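PDB 3MBR: glutamine cyclotransferase from Xanthomonas campestris, which probably catalyses the cyclisation of N-terminal glutamine in peptides and proteins to pyroglutamate with release of ammonia, and binds a calcium ion. Local coordinates for residues A[7-12]-A[229-234]; A[191-196]-A[223-228]. The protein carries 1 engineered substitution. One frame throughout, in Å; residues are numbered along the deposited sequence.

Interaction 1 of 2, residues A[7-12]-A[229-234]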
ATOM      1  N   GLN A   7     -16.330  -5.964  -8.894  1.00 28.97           N
ATOM      2  CA  GLN A   7     -15.852  -7.313  -8.834  1.00 29.66           C
ATOM      3  C   GLN A   7     -16.087  -7.829  -7.425  1.00 28.78           C
ATOM      4  O   GLN A   7     -15.763  -7.187  -6.436  1.00 30.42           O
ATOM      5  CB  GLN A   7     -14.374  -7.367  -9.232  1.00 29.90           C
ATOM      6  CG  GLN A   7     -13.700  -8.717  -9.083  1.00 29.54           C
ATOM      7  CD  GLN A   7     -12.359  -8.724  -9.668  1.00 28.92           C
ATOM      8  OE1 GLN A   7     -11.679  -7.649  -9.670  1.00 33.59           O
ATOM      9  NE2 GLN A   7     -11.883  -9.875 -10.102  1.00 32.43           N
ATOM     10  N   GLY A   8     -16.603  -9.054  -7.312  1.00 28.64           N
ATOM     11  CA  GLY A   8     -16.773  -9.654  -6.010  1.00 28.71           C
ATOM     12  C   GLY A   8     -15.524 -10.190  -5.338  1.00 26.15           C
ATOM     13  O   GLY A   8     -14.497 -10.311  -5.943  1.00 27.73           O
ATOM     14  N   TYR A   9     -15.675 -10.593  -4.114  1.00 25.69           N
ATOM     15  CA  TYR A   9     -14.571 -11.206  -3.397  1.00 25.09           C
ATOM     16  C   TYR A   9     -15.118 -12.065  -2.309  1.00 26.88           C
ATOM     17  O   TYR A   9     -16.315 -11.932  -1.961  1.00 29.74           O
ATOM     18  CB  TYR A   9     -13.619 -10.131  -2.789  1.00 24.20           C
ATOM     19  CG  TYR A   9     -14.230  -9.403  -1.614  1.00 25.77           C
ATOM     20  CD1 TYR A   9     -13.953  -9.786  -0.309  1.00 27.42           C
ATOM     21  CD2 TYR A   9     -15.195  -8.391  -1.838  1.00 25.98           C
ATOM     22  CE1 TYR A   9     -14.571  -9.161   0.803  1.00 27.29           C
ATOM     23  CE2 TYR A   9     -15.809  -7.721  -0.769  1.00 28.72           C
ATOM     24  CZ  TYR A   9     -15.534  -8.120   0.556  1.00 28.97           C
ATOM     25  OH  TYR A   9     -16.162  -7.490   1.587  1.00 35.27           O
ATOM     26  N   ARG A  10     -14.250 -12.927  -1.779  1.00 26.19           N
ATOM     27  CA  ARG A  10     -14.561 -13.648  -0.575  1.00 27.61           C
ATOM     28  C   ARG A  10     -13.439 -13.561   0.415  1.00 24.76           C
ATOM     29  O   ARG A  10     -12.302 -13.474   0.032  1.00 24.12           O
ATOM     30  CB  ARG A  10     -14.935 -15.081  -0.814  1.00 32.60           C
ATOM     31  CG  ARG A  10     -13.964 -15.961  -1.281  1.00 33.38           C
ATOM     32  CD  ARG A  10     -14.568 -17.454  -1.421  1.00 40.21           C
ATOM     33  NE  ARG A  10     -13.471 -18.212  -1.983  1.00 41.10           N
ATOM     34  CZ  ARG A  10     -12.526 -18.865  -1.291  1.00 43.63           C
ATOM     35  NH1 ARG A  10     -12.582 -18.965   0.045  1.00 43.46           N
ATOM     36  NH2 ARG A  10     -11.490 -19.428  -1.964  1.00 40.68           N
ATOM     37  N   VAL A  11     -13.789 -13.576   1.690  1.00 24.26           N
ATOM     38  CA  VAL A  11     -12.806 -13.624   2.765  1.00 23.69           C
ATOM     39  C   VAL A  11     -12.387 -15.080   2.906  1.00 24.49           C
ATOM     40  O   VAL A  11     -13.217 -15.952   3.223  1.00 27.91           O
ATOM     41  CB  VAL A  11     -13.338 -13.056   4.073  1.00 23.73           C
ATOM     42  CG1 VAL A  11     -12.406 -13.247   5.203  1.00 24.42           C
ATOM     43  CG2 VAL A  11     -13.696 -11.550   3.925  1.00 25.33           C
ATOM     44  N   VAL A  12     -11.116 -15.351   2.671  1.00 22.59           N
ATOM     45  CA  VAL A  12     -10.545 -16.673   2.868  1.00 24.23           C
ATOM     46  C   VAL A  12     -10.297 -16.910   4.377  1.00 24.21           C
ATOM     47  O   VAL A  12     -10.631 -17.986   4.928  1.00 25.95           O
ATOM     48  CB  VAL A  12      -9.191 -16.813   2.063  1.00 24.37           C
ATOM     49  CG1 VAL A  12      -8.480 -18.127   2.340  1.00 26.80           C
ATOM     50  CG2 VAL A  12      -9.356 -16.547   0.591  1.00 28.41           C
ATOM     51  N   TYR A 229      -7.118  -9.389   6.614  1.00 16.67           N
ATOM     52  CA  TYR A 229      -7.936 -10.373   5.843  1.00 17.22           C
ATOM     53  C   TYR A 229      -7.213 -10.863   4.629  1.00 16.40           C
ATOM     54  O   TYR A 229      -6.638 -10.087   3.886  1.00 17.88           O
ATOM     55  CB  TYR A 229      -9.204  -9.724   5.329  1.00 18.07           C
ATOM     56  CG  TYR A 229     -10.098  -9.228   6.445  1.00 20.39           C
ATOM     57  CD1 TYR A 229      -9.975  -7.911   6.925  1.00 23.33           C
ATOM     58  CD2 TYR A 229     -11.060 -10.027   6.995  1.00 22.86           C
ATOM     59  CE1 TYR A 229     -10.780  -7.439   7.928  1.00 25.30           C
ATOM     60  CE2 TYR A 229     -11.897  -9.539   7.996  1.00 27.00           C
ATOM     61  CZ  TYR A 229     -11.706  -8.260   8.506  1.00 24.91           C
ATOM     62  OH  TYR A 229     -12.559  -7.782   9.467  1.00 33.67           O
ATOM     63  N   GLU A 230      -7.226 -12.174   4.411  1.00 17.16           N
ATOM     64  CA  GLU A 230      -6.846 -12.739   3.099  1.00 17.49           C
ATOM     65  C   GLU A 230      -8.143 -12.811   2.318  1.00 17.56           C
ATOM     66  O   GLU A 230      -9.115 -13.394   2.779  1.00 18.70           O
ATOM     67  CB  GLU A 230      -6.255 -14.166   3.298  1.00 19.01           C
ATOM     68  CG  GLU A 230      -5.860 -14.822   1.988  1.00 20.53           C
ATOM     69  CD  GLU A 230      -5.245 -16.192   2.191  1.00 22.30           C
ATOM     70  OE1 GLU A 230      -5.146 -16.909   1.184  1.00 24.84           O
ATOM     71  OE2 GLU A 230      -4.859 -16.522   3.337  1.00 21.94           O
ATOM     72  N   ILE A 231      -8.137 -12.244   1.125  1.00 17.25           N
ATOM     73  CA  ILE A 231      -9.342 -12.203   0.271  1.00 18.75           C
ATOM     74  C   ILE A 231      -9.012 -12.794  -1.124  1.00 20.15           C
ATOM     75  O   ILE A 231      -7.891 -12.671  -1.594  1.00 21.34           O
ATOM     76  CB  ILE A 231      -9.871 -10.789   0.156  1.00 18.92           C
ATOM     77  CG1 ILE A 231      -8.916  -9.875  -0.541  1.00 19.26           C
ATOM     78  CG2 ILE A 231     -10.315 -10.188   1.505  1.00 20.40           C
ATOM     79  CD1 ILE A 231      -9.559  -8.504  -0.876  1.00 22.30           C
ATOM     80  N   ARG A 232     -10.017 -13.448  -1.697  1.00 21.50           N
ATOM     81  CA  ARG A 232      -9.849 -13.984  -3.029  1.00 23.81           C
ATOM     82  C   ARG A 232     -10.832 -13.238  -3.963  1.00 24.26           C
ATOM     83  O   ARG A 232     -12.020 -13.189  -3.658  1.00 26.96           O
ATOM     84  CB  ARG A 232     -10.117 -15.501  -3.010  1.00 27.41           C
ATOM     85  CG  ARG A 232      -9.649 -16.247  -4.332  1.00 33.66           C
ATOM     86  CD  ARG A 232      -8.171 -16.671  -4.095  1.00 42.06           C
ATOM     87  NE  ARG A 232      -8.019 -17.763  -3.112  1.00 40.74           N
ATOM     88  CZ  ARG A 232      -7.231 -17.823  -1.978  1.00 35.52           C
ATOM     89  NH1 ARG A 232      -6.332 -16.800  -1.450  1.00 28.95           N
ATOM     90  NH2 ARG A 232      -7.395 -19.046  -1.383  1.00 35.50           N
ATOM     91  N   LEU A 233     -10.362 -12.606  -5.033  1.00 24.66           N
ATOM     92  CA  LEU A 233     -11.237 -11.879  -5.958  1.00 27.00           C
ATOM     93  C   LEU A 233     -12.015 -12.852  -6.843  1.00 28.39           C
ATOM     94  O   LEU A 233     -11.461 -13.884  -7.287  1.00 30.56           O
ATOM     95  CB  LEU A 233     -10.442 -10.973  -6.864  1.00 26.46           C
ATOM     96  CG  LEU A 233      -9.573  -9.931  -6.076  1.00 27.17           C
ATOM     97  CD1 LEU A 233      -8.991  -8.925  -7.059  1.00 30.75           C
ATOM     98  CD2 LEU A 233     -10.427  -9.189  -4.986  1.00 25.76           C
ATOM     99  N   THR A 234     -13.301 -12.580  -7.074  1.00 28.80           N
ATOM    100  CA  THR A 234     -14.116 -13.438  -7.959  1.00 28.99           C
ATOM    101  C   THR A 234     -13.897 -13.024  -9.393  1.00 31.21           C
ATOM    102  O   THR A 234     -14.021 -11.881  -9.686  1.00 30.99           O
ATOM    103  CB  THR A 234     -15.593 -13.202  -7.587  1.00 30.49           C
ATOM    104  OG1 THR A 234     -15.730 -13.542  -6.202  1.00 32.89           O
ATOM    105  CG2 THR A 234     -16.589 -14.031  -8.481  1.00 33.78           C
TER
HETATM  106  O   HOH W   1     -16.652 -10.644  -9.831  1.00 22.15           O
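Arg-10 and Arg-232 pair through both backbone hydrogen bonds, Arg-10 N to Arg-232 O and Arg-232 N to Arg-10 O, each 2.9 Å, in the Velcro closure of a five-bladed beta-propeller: N-terminal strand 9-16 is the outer strand of a blade otherwise made from the chain's C-terminal part. Val-12 N to Glu-230 O and Thr-234 N to Gly-8 O extend the antiparallel ladder. On one face Tyr-9 CB packs on Leu-233 CD2 (4.0 Å), and Val-11 CG1 meets the edge of the Tyr-229 ring at CD2 (3.9 Å). On the other, Val-12 CG2 sits over the centre of the Arg-232 guanidinium, 3.6 Å from CZ. Bends at chi2 (90°) and chi3 (71°) carry that guanidinium back along its strand, where Arg-232 NH1 forms a salt bridge with Glu-230 OE1 (2.9 Å), meeting its anti lone pair. Tyr-15 OH hydrogen-bonds Glu-230 OE2, so both carboxylate oxygens are held; their charge may ease the closeness of Arg-10 NH2 and Arg-232 NE, like charges 4.0 Å apart on nearly perpendicular guanidinium planes. A water bridges Gly-8 N and Thr-234 O. Arg-174 holds Gln-7 OE1, while Gln-7 NE2 bonds Thr-234 O at 3.0 Å from above the carbonyl plane.

Interaction 2 of 2, residues A[191-196]-A[223-228]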
ATOM      1  N   LEU A 191     -15.537  -4.781   5.347  1.00 31.48           N
ATOM      2  CA  LEU A 191     -14.384  -5.015   6.205  1.00 32.60           C
ATOM      3  C   LEU A 191     -13.951  -3.801   6.983  1.00 32.91           C
ATOM      4  O   LEU A 191     -13.105  -3.913   7.868  1.00 35.52           O
ATOM      5  CB  LEU A 191     -13.208  -5.423   5.299  1.00 29.34           C
ATOM      6  CG  LEU A 191     -13.447  -6.650   4.358  1.00 32.13           C
ATOM      7  CD1 LEU A 191     -12.159  -7.036   3.672  1.00 30.75           C
ATOM      8  CD2 LEU A 191     -14.026  -7.867   5.084  1.00 38.92           C
ATOM      9  N   VAL A 192     -14.404  -2.635   6.603  1.00 36.14           N
ATOM     10  CA  VAL A 192     -13.977  -1.393   7.227  1.00 37.86           C
ATOM     11  C   VAL A 192     -14.683  -1.359   8.631  1.00 41.07           C
ATOM     12  O   VAL A 192     -15.929  -1.631   8.746  1.00 39.94           O
ATOM     13  CB  VAL A 192     -14.166  -0.177   6.252  1.00 39.95           C
ATOM     14  CG1 VAL A 192     -13.704   1.186   6.907  1.00 40.90           C
ATOM     15  CG2 VAL A 192     -13.384  -0.391   4.969  1.00 36.20           C
ATOM     16  N   PRO A 193     -13.904  -1.165   9.717  1.00 42.45           N
ATOM     17  CA  PRO A 193     -14.471  -1.289  11.080  1.00 47.43           C
ATOM     18  C   PRO A 193     -15.665  -0.420  11.302  1.00 53.37           C
ATOM     19  O   PRO A 193     -16.611  -0.848  12.008  1.00 54.24           O
ATOM     20  CB  PRO A 193     -13.335  -0.806  11.972  1.00 45.78           C
ATOM     21  CG  PRO A 193     -12.140  -1.318  11.267  1.00 40.41           C
ATOM     22  CD  PRO A 193     -12.420  -1.116   9.781  1.00 40.72           C
ATOM     23  N   ASP A 194     -15.663   0.782  10.740  1.00 57.36           N
ATOM     24  CA  ASP A 194     -16.944   1.492  10.756  1.00 62.49           C
ATOM     25  C   ASP A 194     -17.122   2.542   9.683  1.00 63.93           C
ATOM     26  O   ASP A 194     -16.898   3.734   9.894  1.00 64.37           O
ATOM     27  CB  ASP A 194     -17.365   1.934  12.174  1.00 64.55           C
ATOM     28  CG  ASP A 194     -17.007   3.363  12.498  1.00 66.64           C
ATOM     29  OD1 ASP A 194     -15.870   3.832  12.189  1.00 67.12           O
ATOM     30  OD2 ASP A 194     -17.884   3.996  13.107  1.00 68.21           O
ATOM     31  N   ALA A 195     -17.561   2.052   8.526  1.00 65.77           N
ATOM     32  CA  ALA A 195     -17.845   2.854   7.349  1.00 67.08           C
ATOM     33  C   ALA A 195     -18.980   3.869   7.633  1.00 68.91           C
ATOM     34  O   ALA A 195     -19.032   4.954   7.047  1.00 69.94           O
ATOM     35  CB  ALA A 195     -18.194   1.911   6.179  1.00 67.44           C
ATOM     36  N   ASP A 196     -19.850   3.529   8.577  1.00 69.72           N
ATOM     37  CA  ASP A 196     -20.982   4.390   8.964  1.00 70.56           C
ATOM     38  C   ASP A 196     -20.682   5.792   9.578  1.00 69.02           C
ATOM     39  O   ASP A 196     -21.526   6.697   9.491  1.00 71.30           O
ATOM     40  CB  ASP A 196     -21.986   3.603   9.842  1.00 72.79           C
ATOM     41  CG  ASP A 196     -21.333   2.923  11.044  1.00 74.82           C
ATOM     42  OD1 ASP A 196     -20.119   2.582  10.996  1.00 74.92           O
ATOM     43  OD2 ASP A 196     -22.065   2.714  12.043  1.00 79.12           O
ATOM     44  N   LYS A 223      -5.740   1.075   9.401  1.00 16.67           N
ATOM     45  CA  LYS A 223      -5.289   1.728  10.614  1.00 16.54           C
ATOM     46  C   LYS A 223      -6.085   1.253  11.787  1.00 16.22           C
ATOM     47  O   LYS A 223      -7.306   1.370  11.842  1.00 17.87           O
ATOM     48  CB  LYS A 223      -5.443   3.256  10.504  1.00 17.53           C
ATOM     49  CG  LYS A 223      -4.562   3.825   9.358  1.00 19.57           C
ATOM     50  CD  LYS A 223      -4.551   5.381   9.465  1.00 20.61           C
ATOM     51  CE  LYS A 223      -3.752   5.978   8.342  1.00 26.24           C
ATOM     52  NZ  LYS A 223      -2.386   5.745   8.381  1.00 29.99           N
ATOM     53  N   ARG A 224      -5.393   0.634  12.799  1.00 17.28           N
ATOM     54  CA  ARG A 224      -6.036   0.189  14.035  1.00 18.83           C
ATOM     55  C   ARG A 224      -7.059  -0.955  13.808  1.00 17.67           C
ATOM     56  O   ARG A 224      -7.833  -1.296  14.705  1.00 19.15           O
ATOM     57  CB  ARG A 224      -6.705   1.320  14.828  1.00 23.38           C
ATOM     58  CG  ARG A 224      -5.622   2.387  15.143  1.00 26.25           C
ATOM     59  CD  ARG A 224      -5.916   3.160  16.316  1.00 35.49           C
ATOM     60  NE  ARG A 224      -6.974   4.053  16.051  1.00 37.53           N
ATOM     61  CZ  ARG A 224      -7.677   4.594  17.062  1.00 39.49           C
ATOM     62  NH1 ARG A 224      -7.387   4.291  18.399  1.00 39.59           N
ATOM     63  NH2 ARG A 224      -8.676   5.451  16.811  1.00 47.69           N
ATOM     64  N   TRP A 225      -7.004  -1.573  12.623  1.00 17.73           N
ATOM     65  CA  TRP A 225      -7.944  -2.700  12.396  1.00 17.05           C
ATOM     66  C   TRP A 225      -7.583  -3.859  13.350  1.00 17.11           C
ATOM     67  O   TRP A 225      -6.407  -4.156  13.567  1.00 18.45           O
ATOM     68  CB  TRP A 225      -7.881  -3.228  10.989  1.00 17.25           C
ATOM     69  CG  TRP A 225      -8.565  -2.345   9.981  1.00 15.92           C
ATOM     70  CD1 TRP A 225      -8.786  -0.991  10.034  1.00 18.66           C
ATOM     71  CD2 TRP A 225      -9.031  -2.778   8.699  1.00 16.88           C
ATOM     72  NE1 TRP A 225      -9.377  -0.568   8.852  1.00 18.07           N
ATOM     73  CE2 TRP A 225      -9.541  -1.641   8.033  1.00 16.19           C
ATOM     74  CE3 TRP A 225      -9.029  -4.007   8.035  1.00 16.65           C
ATOM     75  CZ2 TRP A 225     -10.052  -1.692   6.698  1.00 18.53           C
ATOM     76  CZ3 TRP A 225      -9.551  -4.086   6.727  1.00 17.44           C
ATOM     77  CH2 TRP A 225     -10.045  -2.968   6.081  1.00 19.04           C
ATOM     78  N   PRO A 226      -8.598  -4.596  13.840  1.00 16.87           N
ATOM     79  CA  PRO A 226      -8.319  -5.728  14.749  1.00 17.76           C
ATOM     80  C   PRO A 226      -7.918  -6.969  13.960  1.00 18.02           C
ATOM     81  O   PRO A 226      -7.407  -7.938  14.570  1.00 20.04           O
ATOM     82  CB  PRO A 226      -9.648  -5.967  15.480  1.00 19.36           C
ATOM     83  CG  PRO A 226     -10.666  -5.501  14.456  1.00 20.42           C
ATOM     84  CD  PRO A 226     -10.029  -4.293  13.780  1.00 19.69           C
ATOM     85  N   MET A 227      -8.080  -6.958  12.644  1.00 18.27           N
ATOM     86  CA  MET A 227      -7.809  -8.102  11.798  1.00 18.55           C
ATOM     87  C   MET A 227      -7.174  -7.669  10.498  1.00 17.27           C
ATOM     88  O   MET A 227      -7.261  -6.531  10.070  1.00 17.36           O
ATOM     89  CB  MET A 227      -9.113  -8.844  11.441  1.00 20.64           C
ATOM     90  CG  MET A 227      -9.794  -9.499  12.687  1.00 28.45           C
ATOM     91  SD  MET A 227     -11.239 -10.425  12.364  1.00 38.46           S
ATOM     92  CE  MET A 227     -12.479  -9.104  12.517  1.00 42.40           C
ATOM     93  N   LEU A 228      -6.506  -8.639   9.930  1.00 18.20           N
ATOM     94  CA  LEU A 228      -5.959  -8.588   8.589  1.00 17.04           C
ATOM     95  C   LEU A 228      -6.682  -9.685   7.814  1.00 15.78           C
ATOM     96  O   LEU A 228      -6.809 -10.808   8.336  1.00 18.66           O
ATOM     97  CB  LEU A 228      -4.412  -8.721   8.624  1.00 18.45           C
ATOM     98  CG  LEU A 228      -3.677  -8.876   7.277  1.00 19.61           C
ATOM     99  CD1 LEU A 228      -2.412  -8.173   7.298  1.00 21.81           C
ATOM    100  CD2 LEU A 228      -3.576 -10.345   6.944  1.00 21.48           C
TER
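Pro-193 lies against the indole of Trp-225 where two loops of the beta-propeller meet: 191-196 belongs to the crossing from strand 182-187, outermost in one blade, to strand 206-212 of the last blade, and 223-226 forms the turn before strand 227-233 in that same last blade. No hydrogen bond spans the two segments; the contact is made by CH-pi and apolar packing on the indole. The CH-pi interaction is close and nearly overhead: Pro-193 CD is 3.5 Å from the centroid of the five-membered ring, 22° off its normal. Pro-193 CG leans over the same ring toward Trp-225 CD1 (3.6 Å), so one edge of the pyrrolidine covers the pyrrole part of the indole.

Apolar contacts continue along the benzo part. Leu-191 CB approaches Trp-225 CH2 at 4.1 Å and Val-192 CG2 reaches Trp-225 CZ2 at 4.0 Å, while Pro-193 CG only grazes Pro-226 CD. A polar atom shares the face with the proline: Leu-191 O stands over the rim of the six-membered ring, 3.7 Å from Trp-225 CZ3.

Hydrogen bonds outside the two segments hold both the ring and the backbone of Trp-225. With CG anti to its carbonyl carbon (chi1 -76°), Trp-225 turns its ring toward the crossing loop, and NE1 bonds Asp-204 O farther along that loop, fixing the ring's rotation. Trp-225 O is hydrogen-bonded to His-17 ND1, and Leu-206 touches the side chain. The closest approach between the segments is Pro-193 CD to Trp-225 NE1, 3.2 Å.

From the N terminus, segment 7-12 comes first and pairs with 229-234 near the C-terminal end, so interaction 1 closes a loop of 216 residues, the whole circuit of the propeller. Interaction 2 is nested inside it: 191-196, reached after strand 182-187, is met by 223-228 only 26 residues later, once strands 206-212 and 217-222 of the last blade have been laid down. Segment 223-228 runs straight into 229-234, its last two residues beginning strand 227-233. The two contacts also touch through Leu-191, whose CD2 lies 3.9 Å from Val-11 CG2, so the interblade loop, the closing strand and the C-terminal strand pack together.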